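Local coordinates for penicillin binding protein 2X (PDB 5U47) that probably forms the peptide cross-links between glycan strands of septal peptidoglycan as a transpeptidase of the division machinery, and is the kind of enzyme that beta-lactams inactivate by acylation, at residues Lys686-Ala691 and Lys699-Thr704. The protein carries 1 engineered substitution. Numbering follows the deposited sequence.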
loop_
_atom_site.group_PDB
_atom_site.type_symbol
_atom_site.label_atom_id
_atom_site.label_comp_id
_atom_site.label_asym_id
_atom_site.label_seq_id
_atom_site.Cartn_x
_atom_site.Cartn_y
_atom_site.Cartn_z
ATOM N N LYS A 686 -20.916 -13.685 17.081
ATOM C CA LYS A 686 -22.289 -13.185 16.945
ATOM C C LYS A 686 -22.585 -12.190 18.062
ATOM O O LYS A 686 -22.018 -12.282 19.155
ATOM C CB LYS A 686 -23.326 -14.328 16.982
ATOM C CG LYS A 686 -23.164 -15.401 15.906
ATOM C CD LYS A 686 -24.284 -16.431 15.912
ATOM C CE LYS A 686 -25.618 -15.821 15.499
ATOM N NZ LYS A 686 -26.692 -16.852 15.398
ATOM N N GLN A 687 -23.464 -11.232 17.773
ATOM C CA GLN A 687 -23.899 -10.234 18.760
ATOM C C GLN A 687 -25.423 -10.159 18.625
ATOM O O GLN A 687 -25.940 -10.219 17.523
ATOM C CB GLN A 687 -23.214 -8.882 18.531
ATOM C CG GLN A 687 -23.483 -8.217 17.194
ATOM C CD GLN A 687 -22.550 -7.046 16.978
ATOM O OE1 GLN A 687 -21.385 -7.242 16.666
ATOM N NE2 GLN A 687 -23.054 -5.829 17.128
ATOM N N SER A 688 -26.125 -10.074 19.752
ATOM C CA SER A 688 -27.602 -10.092 19.763
ATOM C C SER A 688 -28.216 -8.739 19.422
ATOM O O SER A 688 -29.406 -8.659 19.150
ATOM C CB SER A 688 -28.118 -10.566 21.128
ATOM O OG SER A 688 -27.814 -9.611 22.149
ATOM N N VAL A 689 -27.412 -7.680 19.463
ATOM C CA VAL A 689 -27.875 -6.344 19.080
ATOM C C VAL A 689 -27.069 -5.922 17.846
ATOM O O VAL A 689 -25.841 -5.982 17.865
ATOM C CB VAL A 689 -27.672 -5.332 20.211
ATOM C CG1 VAL A 689 -28.155 -3.951 19.774
ATOM C CG2 VAL A 689 -28.426 -5.799 21.465
ATOM N N ALA A 690 -27.762 -5.485 16.804
ATOM C CA ALA A 690 -27.119 -5.125 15.537
ATOM C C ALA A 690 -26.226 -3.893 15.628
ATOM O O ALA A 690 -26.494 -2.968 16.405
ATOM C CB ALA A 690 -28.165 -4.917 14.461
ATOM N N ALA A 691 -25.154 -3.899 14.829
ATOM C CA ALA A 691 -24.236 -2.783 14.773
ATOM C C ALA A 691 -25.012 -1.546 14.346
ATOM O O ALA A 691 -25.920 -1.631 13.519
ATOM C CB ALA A 691 -23.119 -3.069 13.787
ATOM N N LYS A 699 -28.629 -1.703 26.788
ATOM C CA LYS A 699 -28.294 -2.021 28.185
ATOM C C LYS A 699 -27.671 -3.389 28.326
ATOM O O LYS A 699 -26.875 -3.622 29.238
ATOM C CB LYS A 699 -29.559 -2.012 29.055
ATOM C CG LYS A 699 -30.472 -0.801 28.894
ATOM C CD LYS A 699 -29.752 0.519 29.128
ATOM C CE LYS A 699 -30.725 1.688 29.055
ATOM N NZ LYS A 699 -30.037 2.988 29.281
ATOM N N LYS A 700 -28.057 -4.291 27.425
ATOM C CA LYS A 700 -27.618 -5.676 27.456
ATOM C C LYS A 700 -27.327 -6.215 26.063
ATOM O O LYS A 700 -28.023 -5.883 25.103
ATOM C CB LYS A 700 -28.731 -6.559 28.034
ATOM C CG LYS A 700 -29.191 -6.203 29.435
ATOM C CD LYS A 700 -30.308 -7.136 29.895
ATOM C CE LYS A 700 -30.800 -6.765 31.278
ATOM N NZ LYS A 700 -31.717 -7.813 31.811
ATOM N N ILE A 701 -26.299 -7.054 25.965
ATOM C CA ILE A 701 -25.994 -7.723 24.727
ATOM C C ILE A 701 -25.564 -9.147 25.044
ATOM O O ILE A 701 -24.865 -9.395 26.036
ATOM C CB ILE A 701 -24.846 -7.058 23.944
ATOM C CG1 ILE A 701 -25.064 -5.553 23.754
ATOM C CG2 ILE A 701 -24.691 -7.728 22.589
ATOM C CD1 ILE A 701 -23.859 -4.840 23.158
ATOM N N THR A 702 -26.012 -10.080 24.217
ATOM C CA THR A 702 -25.540 -11.450 24.300
ATOM C C THR A 702 -24.483 -11.584 23.207
ATOM O O THR A 702 -24.760 -11.390 22.015
ATOM C CB THR A 702 -26.646 -12.499 24.127
ATOM O OG1 THR A 702 -27.550 -12.404 25.220
ATOM C CG2 THR A 702 -26.050 -13.909 24.124
ATOM N N ILE A 703 -23.266 -11.885 23.633
ATOM C CA ILE A 703 -22.139 -12.063 22.729
ATOM C C ILE A 703 -21.751 -13.536 22.681
ATOM O O ILE A 703 -21.483 -14.149 23.724
ATOM C CB ILE A 703 -20.938 -11.272 23.253
ATOM C CG1 ILE A 703 -21.181 -9.766 23.091
ATOM C CG2 ILE A 703 -19.635 -11.697 22.577
ATOM C CD1 ILE A 703 -21.196 -9.281 21.661
ATOM N N THR A 704 -21.667 -14.074 21.470
ATOM C CA THR A 704 -21.222 -15.431 21.251
ATOM C C THR A 704 -19.741 -15.373 20.901
ATOM O O THR A 704 -19.319 -14.567 20.058
ATOM C CB THR A 704 -22.018 -16.098 20.119
ATOM O OG1 THR A 704 -23.410 -16.062 20.448
ATOM C CG2 THR A 704 -21.586 -17.570 19.902
#
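Lys686 and Thr704 form an antiparallel hydrogen-bonded pair whose two bonds differ in strength: Thr704 N reaches Lys686 O at 2.9 Å, whereas the return bond from Lys686 N to Thr704 O is weak, at 3.5 Å. Their CB atoms meet on one face of the sheet, and the lysine chain then leads off, away from the neighbouring strand. Gln687 faces Ile703 in a non-hydrogen-bonded pair, where CB of Gln687 rests 3.7 Å from CD1 of Ile703. The glutamine's amide turns back to its own segment: NE2 donates to Val689 O at 2.9 Å, with the acceptor oxygen lying in the plane of the amide, and also bonds Pro653 O, while OE1 accepts from Met655 N. Three bonds thus fix the amide's rotation, and two of them tie the strand end to the loop that holds Pro653 and Met655. At Ser688 the side chain replaces the backbone as acceptor. Its N still donates to Thr702 O (3.0 Å), but with chi1 at 67° OG swings over to Thr702 N and takes an almost straight bond of 2.8 Å (172°), so the ladder gains one further rung as the backbone leaves the strand. Val689 closes the contact with CG2, which lies 4.1 Å from CG1 of Ile701, the two side chains crossing at about a right angle; both also touch Leu652. Strand 700-706 lies between the parallel strand 673-677 and the antiparallel strand 683-687 in a three-stranded sheet, which with helix 660-670 makes up the small alpha/beta fold of a PASTA domain, here the C-terminal one.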